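Local coordinates for protein BtGH115A (Bacteroides thetaiotaomicron, PDB 5BY3) that acts as a family GH115 4-O-methyl-alpha-glucuronidase with specificity for decorated arabinogalactans, at residues G128-E133 against L470-G475; A136-E141 against Q552-E557. All coordinates share one frame; numbering follows the deposited sequence.

How the interactions relate
Helix 113-126 runs into a loop that supplies first 128-133 and then 136-141, before strand 145-148. From there the chain passes through the eight-stranded parallel barrel; at the end of helix 462-473 it comes back to 128-133, and interaction 1 closes a loop with 336 residues inside it. Interaction 2 closes another, of 410 residues, when helix 552-580 starts beside 136-141. The segments alternate along the chain, so the two closures cross rather than nest. Their centres lie about 8 Å apart, and Val138 joins them: its methyls pack on Ser130 and Glu473, and its backbone N probably bonds to Trp132 O. One N-terminal connection thus meets both the end of helix 462-473, after the barrel strands, and the start of helix 552-580.

Interaction 1 (G128-E133 against L470-G475); sequences GVSPWE and LERELG
Ser130 gives its hydroxyl hydrogen to Glu473: Ser130 OG lies 2.6 Å from Glu473 OE1 and uses the syn lone pair of that oxygen. A chi1 of 155° swings the Ser130 hydroxyl round to the side of its carbonyl carbon, where OG also accepts from Trp132 N at 2.8 Å, so one oxygen links the turn to the carboxylate. The ionic part lies within the helix end. Arg472 grips its neighbour Glu473 side-on, NE to OE2 at 2.6 Å and NH2 to OE1 at 3.1 Å; both oxygens lie near the guanidinium plane, yet the nitrogens approach from above the carboxylate plane. OE1 therefore takes two donors. Packing completes the contact: Ser130 CA and Pro131 CD cover one guanidinium face, with Pro131 CD 3.8 Å from Arg472 NH2, while Trp132 lies nearly coplanar with that group and puts CD1 at its edge. Glu445 makes a salt bridge to Arg472 NH1 and accepts a hydrogen bond from Trp132 NE1. A glutamine in place of Glu473 would probably leave Arg472 NE and NH2 without their adjacent countercharge, the guanidinium held less firmly against Pro131. The arrangement is an ST turn at Ser130, leading a type I beta turn, docked on the C-terminal end of helix 462-473, which follows the TIM-barrel strands.

Interaction 2 (A136-E141 against Q552-E557); sequences ADVTPE and QSAYFE
Ala554 packs its methyl against the backbone of the loop, while Asp137 and Glu557, the other two residues with most surface buried here, meet each other. Ala554 CB sits 3.3 Å from Ala136 O and 3.8 Å from Val138 CG2, the methyl that lies anti to the carbonyl carbon of Val138. With so small a side chain at this position the loop backbone can come close to the helix, and the CA atoms of Ala136 and Ala554 are 5.4 Å apart. A water joins the backbones as well, donating to Asp137 O and accepting from Ala554 N, each at 2.8 Å; that N belongs to the first turn of helix 552-580.

Asp137 and Glu557 meet carboxylate to carboxylate. Asp137 CG stands beside its backbone N (chi1 -51°), while the Glu557 chain runs extended beyond CG, and OD2 of Asp137 ends 2.6 Å from OE2 of Glu557 with the two planes 86° apart, almost perpendicular. Glu557 OE1 also comes within 3.2 Å of Ala136 CA. Lys610 pairs with Asp137 OD1, Trp611 NE1 donates to OD2, and Lys438 pairs with Glu557 OE1. Two buried acid oxygens this close would be hard to accommodate with both groups fully charged, so one of the acids is probably protonated, and the flanking lysines would help offset whatever negative charge remains.

Interaction 1 (G128-E133 against L470-G475)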
ATOM      1  N   GLY A 128      -3.211  20.988 -12.962  1.00 45.23           N
ATOM      2  CA  GLY A 128      -1.914  20.372 -12.993  1.00 44.32           C
ATOM      3  C   GLY A 128      -1.234  20.334 -11.644  1.00 47.78           C
ATOM      4  O   GLY A 128      -0.001  20.258 -11.585  1.00 51.81           O
ATOM      5  N   VAL A 129      -2.022  20.350 -10.564  1.00 46.14           N
ATOM      6  CA  VAL A 129      -1.481  20.252  -9.199  1.00 44.84           C
ATOM      7  C   VAL A 129      -1.454  18.789  -8.714  1.00 47.30           C
ATOM      8  O   VAL A 129      -2.497  18.159  -8.566  1.00 50.01           O
ATOM      9  CB  VAL A 129      -2.255  21.165  -8.206  1.00 45.16           C
ATOM     10  CG1 VAL A 129      -1.604  21.188  -6.832  1.00 42.29           C
ATOM     11  CG2 VAL A 129      -2.376  22.583  -8.754  1.00 42.46           C
ATOM     12  N   SER A 130      -0.247  18.258  -8.499  1.00 44.27           N
ATOM     13  CA  SER A 130      -0.038  16.914  -7.968  1.00 42.01           C
ATOM     14  C   SER A 130      -0.525  16.804  -6.503  1.00 44.73           C
ATOM     15  O   SER A 130      -0.385  17.768  -5.729  1.00 39.18           O
ATOM     16  CB  SER A 130       1.463  16.578  -8.055  1.00 42.13           C
ATOM     17  OG  SER A 130       1.895  15.595  -7.117  1.00 41.03           O
ATOM     18  N   PRO A 131      -1.081  15.630  -6.110  1.00 45.28           N
ATOM     19  CA  PRO A 131      -1.218  15.280  -4.680  1.00 45.00           C
ATOM     20  C   PRO A 131       0.033  15.539  -3.819  1.00 43.96           C
ATOM     21  O   PRO A 131      -0.098  15.832  -2.626  1.00 46.75           O
ATOM     22  CB  PRO A 131      -1.494  13.769  -4.717  1.00 41.92           C
ATOM     23  CG  PRO A 131      -2.280  13.597  -5.983  1.00 45.50           C
ATOM     24  CD  PRO A 131      -1.753  14.626  -6.970  1.00 43.04           C
ATOM     25  N   TRP A 132       1.214  15.439  -4.418  1.00 39.68           N
ATOM     26  CA  TRP A 132       2.470  15.560  -3.701  1.00 38.07           C
ATOM     27  C   TRP A 132       3.154  16.944  -3.843  1.00 42.34           C
ATOM     28  O   TRP A 132       4.340  17.105  -3.485  1.00 41.32           O
ATOM     29  CB  TRP A 132       3.387  14.451  -4.162  1.00 36.97           C
ATOM     30  CG  TRP A 132       2.704  13.133  -4.159  1.00 35.69           C
ATOM     31  CD1 TRP A 132       2.073  12.549  -5.190  1.00 37.03           C
ATOM     32  CD2 TRP A 132       2.549  12.265  -3.042  1.00 34.00           C
ATOM     33  NE1 TRP A 132       1.535  11.339  -4.797  1.00 37.78           N
ATOM     34  CE2 TRP A 132       1.811  11.152  -3.477  1.00 35.46           C
ATOM     35  CE3 TRP A 132       2.961  12.327  -1.709  1.00 35.01           C
ATOM     36  CZ2 TRP A 132       1.497  10.096  -2.644  1.00 38.49           C
ATOM     37  CZ3 TRP A 132       2.654  11.282  -0.869  1.00 36.66           C
ATOM     38  CH2 TRP A 132       1.926  10.173  -1.337  1.00 37.79           C
ATOM     39  N   GLU A 133       2.399  17.902  -4.395  1.00 39.84           N
ATOM     40  CA  GLU A 133       2.680  19.338  -4.375  1.00 42.05           C
ATOM     41  C   GLU A 133       3.501  19.744  -3.148  1.00 41.57           C
ATOM     42  O   GLU A 133       4.600  20.299  -3.257  1.00 46.27           O
ATOM     43  CB  GLU A 133       1.326  20.068  -4.395  1.00 48.51           C
ATOM     44  CG  GLU A 133       1.316  21.562  -4.103  1.00 57.44           C
ATOM     45  CD  GLU A 133       0.973  21.904  -2.672  1.00 63.45           C
ATOM     46  OE1 GLU A 133      -0.027  21.383  -2.121  1.00 60.37           O
ATOM     47  OE2 GLU A 133       1.712  22.738  -2.102  1.00 77.77           O
ATOM     48  N   LEU A 470       5.401   9.439 -13.628  1.00 35.00           N
ATOM     49  CA  LEU A 470       6.790  10.015 -13.749  1.00 39.07           C
ATOM     50  C   LEU A 470       6.817  11.200 -14.666  1.00 38.47           C
ATOM     51  O   LEU A 470       7.448  12.224 -14.347  1.00 40.98           O
ATOM     52  CB  LEU A 470       7.853   8.991 -14.243  1.00 34.74           C
ATOM     53  CG  LEU A 470       8.045   7.714 -13.402  1.00 32.41           C
ATOM     54  CD1 LEU A 470       8.635   6.579 -14.192  1.00 34.16           C
ATOM     55  CD2 LEU A 470       8.839   7.943 -12.135  1.00 32.31           C
ATOM     56  N   GLU A 471       6.109  11.065 -15.786  1.00 39.86           N
ATOM     57  CA  GLU A 471       5.913  12.181 -16.714  1.00 42.29           C
ATOM     58  C   GLU A 471       5.308  13.355 -16.009  1.00 41.30           C
ATOM     59  O   GLU A 471       5.797  14.457 -16.175  1.00 39.63           O
ATOM     60  CB  GLU A 471       5.072  11.780 -17.928  1.00 42.99           C
ATOM     61  CG  GLU A 471       5.865  10.969 -18.934  1.00 47.60           C
ATOM     62  CD  GLU A 471       5.071  10.577 -20.150  1.00 49.02           C
ATOM     63  OE1 GLU A 471       3.818  10.503 -20.062  1.00 54.19           O
ATOM     64  OE2 GLU A 471       5.731  10.324 -21.181  1.00 52.93           O
ATOM     65  N   ARG A 472       4.276  13.121 -15.188  1.00 43.80           N
ATOM     66  CA  ARG A 472       3.668  14.226 -14.407  1.00 47.65           C
ATOM     67  C   ARG A 472       4.607  14.835 -13.331  1.00 44.09           C
ATOM     68  O   ARG A 472       4.635  16.053 -13.170  1.00 41.62           O
ATOM     69  CB  ARG A 472       2.302  13.817 -13.822  1.00 48.61           C
ATOM     70  CG  ARG A 472       1.416  14.905 -13.212  1.00 40.51           C
ATOM     71  CD  ARG A 472       0.322  14.197 -12.399  1.00 44.81           C
ATOM     72  NE  ARG A 472       0.822  13.815 -11.059  1.00 43.41           N
ATOM     73  CZ  ARG A 472       0.263  12.956 -10.190  1.00 39.47           C
ATOM     74  NH1 ARG A 472      -0.835  12.283 -10.473  1.00 31.23           N
ATOM     75  NH2 ARG A 472       0.846  12.745  -9.006  1.00 40.26           N
ATOM     76  N   GLU A 473       5.361  14.011 -12.604  1.00 43.90           N
ATOM     77  CA  GLU A 473       6.145  14.540 -11.452  1.00 42.95           C
ATOM     78  C   GLU A 473       7.524  15.098 -11.859  1.00 46.61           C
ATOM     79  O   GLU A 473       7.958  16.148 -11.369  1.00 43.50           O
ATOM     80  CB  GLU A 473       6.271  13.542 -10.297  1.00 37.95           C
ATOM     81  CG  GLU A 473       4.982  12.887  -9.779  1.00 43.33           C
ATOM     82  CD  GLU A 473       3.848  13.838  -9.374  1.00 43.77           C
ATOM     83  OE1 GLU A 473       3.557  13.942  -8.193  1.00 47.13           O
ATOM     84  OE2 GLU A 473       3.180  14.439 -10.227  1.00 49.80           O
ATOM     85  N   LEU A 474       8.198  14.390 -12.756  1.00 47.42           N
ATOM     86  CA  LEU A 474       9.425  14.893 -13.363  1.00 56.88           C
ATOM     87  C   LEU A 474       8.988  15.471 -14.711  1.00 57.40           C
ATOM     88  O   LEU A 474       7.855  15.921 -14.825  1.00 72.33           O
ATOM     89  CB  LEU A 474      10.428  13.757 -13.455  1.00 52.41           C
ATOM     90  CG  LEU A 474      10.211  12.744 -12.324  1.00 48.98           C
ATOM     91  CD1 LEU A 474      10.748  11.378 -12.717  1.00 45.50           C
ATOM     92  CD2 LEU A 474      10.759  13.206 -10.970  1.00 47.54           C
ATOM     93  N   GLY A 475       9.808  15.504 -15.739  1.00 54.44           N
ATOM     94  CA  GLY A 475       9.184  15.870 -17.027  1.00 48.80           C
ATOM     95  C   GLY A 475       8.962  14.688 -17.939  1.00 45.36           C
ATOM     96  O   GLY A 475       9.271  13.556 -17.584  1.00 48.90           O
TER

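Interaction 2 (A136-E141 against Q552-E557)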
ATOM      1  N   ALA A 136       5.824  15.784  -1.654  1.00 39.45           N
ATOM      2  CA  ALA A 136       7.098  15.477  -2.277  1.00 41.76           C
ATOM      3  C   ALA A 136       7.641  16.669  -3.060  1.00 40.84           C
ATOM      4  O   ALA A 136       8.455  16.506  -3.949  1.00 38.48           O
ATOM      5  CB  ALA A 136       7.002  14.232  -3.142  1.00 37.99           C
ATOM      6  N   ASP A 137       7.158  17.864  -2.730  1.00 41.59           N
ATOM      7  CA  ASP A 137       7.685  19.121  -3.293  1.00 44.09           C
ATOM      8  C   ASP A 137       7.551  19.173  -4.785  1.00 47.18           C
ATOM      9  O   ASP A 137       8.425  19.727  -5.456  1.00 47.27           O
ATOM     10  CB  ASP A 137       9.162  19.344  -2.917  1.00 41.01           C
ATOM     11  CG  ASP A 137       9.397  19.208  -1.448  1.00 48.52           C
ATOM     12  OD1 ASP A 137       9.049  20.151  -0.697  1.00 54.75           O
ATOM     13  OD2 ASP A 137       9.889  18.141  -1.030  1.00 51.54           O
ATOM     14  N   VAL A 138       6.462  18.609  -5.307  1.00 43.68           N
ATOM     15  CA  VAL A 138       6.222  18.603  -6.742  1.00 37.94           C
ATOM     16  C   VAL A 138       5.620  19.965  -7.144  1.00 41.64           C
ATOM     17  O   VAL A 138       4.406  20.106  -7.379  1.00 41.92           O
ATOM     18  CB  VAL A 138       5.379  17.382  -7.114  1.00 37.82           C
ATOM     19  CG1 VAL A 138       5.064  17.349  -8.595  1.00 34.58           C
ATOM     20  CG2 VAL A 138       6.114  16.099  -6.698  1.00 39.89           C
ATOM     21  N   THR A 139       6.483  20.978  -7.217  1.00 38.66           N
ATOM     22  CA  THR A 139       6.031  22.349  -7.443  1.00 39.11           C
ATOM     23  C   THR A 139       5.116  22.496  -8.668  1.00 41.50           C
ATOM     24  O   THR A 139       5.534  22.200  -9.776  1.00 40.61           O
ATOM     25  CB  THR A 139       7.210  23.322  -7.555  1.00 39.53           C
ATOM     26  OG1 THR A 139       8.219  22.990  -6.573  1.00 41.72           O
ATOM     27  CG2 THR A 139       6.719  24.784  -7.337  1.00 35.68           C
ATOM     28  N   PRO A 140       3.850  22.949  -8.474  1.00 44.45           N
ATOM     29  CA  PRO A 140       2.993  23.074  -9.703  1.00 41.05           C
ATOM     30  C   PRO A 140       3.573  24.095 -10.643  1.00 41.04           C
ATOM     31  O   PRO A 140       4.257  25.032 -10.217  1.00 40.60           O
ATOM     32  CB  PRO A 140       1.620  23.551  -9.190  1.00 35.54           C
ATOM     33  CG  PRO A 140       1.697  23.408  -7.682  1.00 43.84           C
ATOM     34  CD  PRO A 140       3.151  23.380  -7.243  1.00 40.27           C
ATOM     35  N   GLU A 141       3.319  23.887 -11.918  1.00 45.93           N
ATOM     36  CA  GLU A 141       3.799  24.787 -12.933  1.00 49.62           C
ATOM     37  C   GLU A 141       2.815  25.948 -12.945  1.00 50.41           C
ATOM     38  O   GLU A 141       1.657  25.786 -12.542  1.00 43.00           O
ATOM     39  CB  GLU A 141       3.847  24.070 -14.283  1.00 49.24           C
ATOM     40  CG  GLU A 141       5.000  23.089 -14.384  1.00 61.74           C
ATOM     41  CD  GLU A 141       5.268  22.641 -15.803  1.00 73.01           C
ATOM     42  OE1 GLU A 141       5.169  21.413 -16.055  1.00 76.36           O
ATOM     43  OE2 GLU A 141       5.571  23.512 -16.659  1.00 74.37           O
ATOM     44  N   GLN A 552      13.699  19.434  -8.495  1.00 53.68           N
ATOM     45  CA  GLN A 552      14.974  18.773  -8.148  1.00 50.69           C
ATOM     46  C   GLN A 552      14.870  18.035  -6.841  1.00 49.15           C
ATOM     47  O   GLN A 552      15.447  16.951  -6.681  1.00 51.35           O
ATOM     48  CB  GLN A 552      16.155  19.768  -8.056  1.00 57.36           C
ATOM     49  CG  GLN A 552      16.583  20.430  -9.366  1.00 59.56           C
ATOM     50  CD  GLN A 552      17.361  19.501 -10.293  1.00 68.59           C
ATOM     51  OE1 GLN A 552      18.012  18.517  -9.848  1.00 62.01           O
ATOM     52  NE2 GLN A 552      17.294  19.801 -11.606  1.00 63.58           N
ATOM     53  N   SER A 553      14.163  18.632  -5.891  1.00 42.99           N
ATOM     54  CA  SER A 553      13.843  17.941  -4.646  1.00 43.63           C
ATOM     55  C   SER A 553      12.932  16.709  -4.866  1.00 42.13           C
ATOM     56  O   SER A 553      13.198  15.651  -4.321  1.00 46.22           O
ATOM     57  CB  SER A 553      13.244  18.922  -3.638  1.00 48.26           C
ATOM     58  OG  SER A 553      14.176  19.954  -3.329  1.00 58.17           O
ATOM     59  N   ALA A 554      11.900  16.822  -5.692  1.00 37.05           N
ATOM     60  CA  ALA A 554      11.054  15.664  -5.992  1.00 40.34           C
ATOM     61  C   ALA A 554      11.883  14.572  -6.633  1.00 42.33           C
ATOM     62  O   ALA A 554      11.670  13.358  -6.405  1.00 40.20           O
ATOM     63  CB  ALA A 554       9.897  16.047  -6.902  1.00 36.98           C
ATOM     64  N   TYR A 555      12.864  14.988  -7.414  1.00 40.66           N
ATOM     65  CA  TYR A 555      13.701  13.979  -8.035  1.00 41.94           C
ATOM     66  C   TYR A 555      14.530  13.246  -6.967  1.00 37.36           C
ATOM     67  O   TYR A 555      14.656  12.029  -7.018  1.00 41.12           O
ATOM     68  CB  TYR A 555      14.579  14.587  -9.131  1.00 43.22           C
ATOM     69  CG  TYR A 555      15.335  13.561  -9.948  1.00 40.81           C
ATOM     70  CD1 TYR A 555      14.671  12.743 -10.881  1.00 41.02           C
ATOM     71  CD2 TYR A 555      16.702  13.396  -9.780  1.00 38.53           C
ATOM     72  CE1 TYR A 555      15.364  11.802 -11.631  1.00 39.12           C
ATOM     73  CE2 TYR A 555      17.403  12.471 -10.534  1.00 39.24           C
ATOM     74  CZ  TYR A 555      16.738  11.679 -11.440  1.00 38.79           C
ATOM     75  OH  TYR A 555      17.448  10.776 -12.161  1.00 41.75           O
ATOM     76  N   PHE A 556      15.064  13.957  -5.990  1.00 33.27           N
ATOM     77  CA  PHE A 556      15.898  13.260  -5.032  1.00 39.00           C
ATOM     78  C   PHE A 556      15.017  12.303  -4.214  1.00 38.83           C
ATOM     79  O   PHE A 556      15.350  11.138  -4.014  1.00 36.89           O
ATOM     80  CB  PHE A 556      16.701  14.221  -4.131  1.00 36.59           C
ATOM     81  CG  PHE A 556      17.746  13.516  -3.300  1.00 40.30           C
ATOM     82  CD1 PHE A 556      19.037  13.324  -3.795  1.00 39.22           C
ATOM     83  CD2 PHE A 556      17.426  12.999  -2.029  1.00 41.62           C
ATOM     84  CE1 PHE A 556      19.991  12.627  -3.037  1.00 43.81           C
ATOM     85  CE2 PHE A 556      18.368  12.322  -1.265  1.00 39.51           C
ATOM     86  CZ  PHE A 556      19.656  12.141  -1.763  1.00 43.19           C
ATOM     87  N   GLU A 557      13.881  12.833  -3.793  1.00 38.42           N
ATOM     88  CA  GLU A 557      12.866  12.125  -3.022  1.00 41.57           C
ATOM     89  C   GLU A 557      12.273  10.896  -3.697  1.00 41.40           C
ATOM     90  O   GLU A 557      12.200   9.845  -3.064  1.00 43.84           O
ATOM     91  CB  GLU A 557      11.752  13.099  -2.625  1.00 38.43           C
ATOM     92  CG  GLU A 557      12.179  14.020  -1.513  1.00 35.67           C
ATOM     93  CD  GLU A 557      11.234  15.161  -1.317  1.00 41.15           C
ATOM     94  OE1 GLU A 557      10.037  14.905  -1.076  1.00 40.95           O
ATOM     95  OE2 GLU A 557      11.708  16.320  -1.375  1.00 42.12           O
TER
HETATM   96  O   HOH W   1      11.105  19.502  -6.071  1.00 35.36           O